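Side-chain contact in glycosyl hyrolase, family 3 (Deinococcus radiodurans, PDB 3TEV), which probably hydrolyses O-glycosidic bonds, as glycosidases of family 3 do: residues A[281-286]-A[304-309]. Sequence-based numbering, arbitrary orientation.
Sequences RALRAG and AAVAEY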
loop_
_atom_site.group_PDB
_atom_site.type_symbol
_atom_site.label_atom_id
_atom_site.label_comp_id
_atom_site.label_asym_id
_atom_site.label_seq_id
_atom_site.Cartn_x
_atom_site.Cartn_y
_atom_site.Cartn_z
ATOM N N ARG A 281 -0.124 -1.712 16.538
ATOM C CA ARG A 281 -1.258 -0.784 16.565
ATOM C C ARG A 281 -1.950 -0.688 15.187
ATOM O O ARG A 281 -3.186 -0.691 15.127
ATOM C CB ARG A 281 -0.813 0.585 17.093
ATOM C CG ARG A 281 -1.873 1.695 17.029
ATOM C CD ARG A 281 -2.993 1.623 18.122
ATOM N NE ARG A 281 -4.009 2.677 17.957
ATOM C CZ ARG A 281 -4.962 2.974 18.850
ATOM N NH1 ARG A 281 -5.059 2.312 20.000
ATOM N NH2 ARG A 281 -5.828 3.947 18.598
ATOM N N ALA A 282 -1.176 -0.664 14.094
ATOM C CA ALA A 282 -1.756 -0.655 12.748
ATOM C C ALA A 282 -2.602 -1.901 12.485
ATOM O O ALA A 282 -3.707 -1.794 11.944
ATOM C CB ALA A 282 -0.677 -0.515 11.659
ATOM N N LEU A 283 -2.081 -3.074 12.858
ATOM C CA LEU A 283 -2.797 -4.310 12.613
ATOM C C LEU A 283 -4.081 -4.307 13.441
ATOM O O LEU A 283 -5.148 -4.592 12.909
ATOM C CB LEU A 283 -1.928 -5.529 12.918
ATOM C CG LEU A 283 -0.764 -5.748 11.940
ATOM C CD1 LEU A 283 0.276 -6.666 12.576
ATOM C CD2 LEU A 283 -1.238 -6.287 10.554
ATOM N N ARG A 284 -3.984 -3.913 14.713
ATOM C CA ARG A 284 -5.157 -3.851 15.593
ATOM C C ARG A 284 -6.198 -2.869 15.062
ATOM O O ARG A 284 -7.397 -3.169 15.066
ATOM C CB ARG A 284 -4.764 -3.437 17.013
ATOM C CG ARG A 284 -4.172 -4.528 17.869
ATOM C CD ARG A 284 -4.081 -4.089 19.347
ATOM N NE ARG A 284 -3.760 -5.224 20.211
ATOM C CZ ARG A 284 -2.741 -5.264 21.061
ATOM N NH1 ARG A 284 -1.936 -4.219 21.208
ATOM N NH2 ARG A 284 -2.537 -6.349 21.786
ATOM N N ALA A 285 -5.748 -1.693 14.620
ATOM C CA ALA A 285 -6.664 -0.685 14.082
ATOM C C ALA A 285 -7.433 -1.172 12.840
ATOM O O ALA A 285 -8.537 -0.683 12.559
ATOM C CB ALA A 285 -5.907 0.602 13.764
ATOM N N GLY A 286 -6.856 -2.115 12.095
ATOM C CA GLY A 286 -7.518 -2.630 10.896
ATOM C C GLY A 286 -6.692 -2.925 9.644
ATOM O O GLY A 286 -7.254 -3.428 8.663
ATOM N N ALA A 304 9.356 -9.276 15.986
ATOM C CA ALA A 304 9.311 -9.629 17.396
ATOM C C ALA A 304 8.055 -9.075 18.073
ATOM O O ALA A 304 7.410 -9.785 18.853
ATOM C CB ALA A 304 10.617 -9.175 18.151
ATOM N N ALA A 305 7.690 -7.832 17.759
ATOM C CA ALA A 305 6.486 -7.250 18.342
ATOM C C ALA A 305 5.236 -7.945 17.798
ATOM O O ALA A 305 4.313 -8.257 18.549
ATOM C CB ALA A 305 6.420 -5.750 18.073
ATOM N N VAL A 306 5.199 -8.205 16.497
ATOM C CA VAL A 306 4.027 -8.834 15.931
ATOM C C VAL A 306 3.921 -10.280 16.435
ATOM O O VAL A 306 2.804 -10.806 16.587
ATOM C CB VAL A 306 4.026 -8.727 14.385
ATOM C CG1 VAL A 306 2.839 -9.475 13.762
ATOM C CG2 VAL A 306 4.004 -7.243 13.967
ATOM N N ALA A 307 5.068 -10.909 16.729
ATOM C CA ALA A 307 5.069 -12.278 17.281
ATOM C C ALA A 307 4.341 -12.386 18.630
ATOM O O ALA A 307 3.805 -13.435 18.954
ATOM C CB ALA A 307 6.504 -12.841 17.398
ATOM N N GLU A 308 4.310 -11.298 19.399
ATOM C CA GLU A 308 3.604 -11.274 20.693
ATOM C C GLU A 308 2.107 -11.006 20.533
ATOM O O GLU A 308 1.300 -11.450 21.348
ATOM C CB GLU A 308 4.206 -10.213 21.614
ATOM C CG GLU A 308 5.688 -10.387 21.845
ATOM C CD GLU A 308 6.012 -11.720 22.513
ATOM O OE1 GLU A 308 5.217 -12.182 23.379
ATOM O OE2 GLU A 308 7.059 -12.318 22.164
ATOM N N TYR A 309 1.751 -10.284 19.475
ATOM C CA TYR A 309 0.365 -9.935 19.175
ATOM C C TYR A 309 -0.418 -11.113 18.579
ATOM O O TYR A 309 -1.529 -11.417 18.983
ATOM C CB TYR A 309 0.367 -8.718 18.237
ATOM C CG TYR A 309 -0.870 -8.521 17.386
ATOM C CD1 TYR A 309 -2.081 -8.089 17.942
ATOM C CD2 TYR A 309 -0.822 -8.723 16.008
ATOM C CE1 TYR A 309 -3.212 -7.902 17.140
ATOM C CE2 TYR A 309 -1.920 -8.517 15.224
ATOM C CZ TYR A 309 -3.112 -8.118 15.787
ATOM O OH TYR A 309 -4.206 -7.942 14.964
#
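Tyr309, at the C-terminal end of helix 296-309, reaches across to Leu283 and Arg284 on the last turn of helix 275-285. The helices precede and follow strand 290-291, the eighth parallel strand of the TIM-barrel fold, and Leu283 packs on Val290 of that strand. They run in broadly the same sense, their local axes 39° apart and 11.2 Å at closest approach. That spacing is bridged by the tyrosine ring: with CG anti to the backbone N (chi1 157°), CB directs it at the neighbouring helix. Leu283 meets the CD2-CE2 half of the ring and Arg284 the CD1-CE1 half, both from the same side of the ring plane. CD2 of Tyr309 lies 4.1 Å from Leu283 CD1, and CE2 touches that methyl as well as Leu283 CB, the latter at 3.8 Å. CD1 faces Arg284 NE, while CE1 is approached obliquely by Arg284 CG at 3.6 Å. Farther along, CZ and OH of Tyr309 both neighbour Leu283 CB, OH at 3.9 Å, and no hydrogen bond joins residues 281-286 to 304-309.

Leu283 CD1 also touches both Val306 methyls, CG1 and CG2, the two side chains crossing nearly at right angles. Helix 314-330 contributes Val317 and Lys320 against Tyr309, and the Lys320 amine hydrogen-bonds to the Leu283 carbonyl. The Arg284 chain, extended from CG to NE, carries the guanidinium past the ring in the opposite direction, with the planes 85° apart; CD1 of Tyr309 lies over one guanidinium face, 4.0 Å from Arg284 NE.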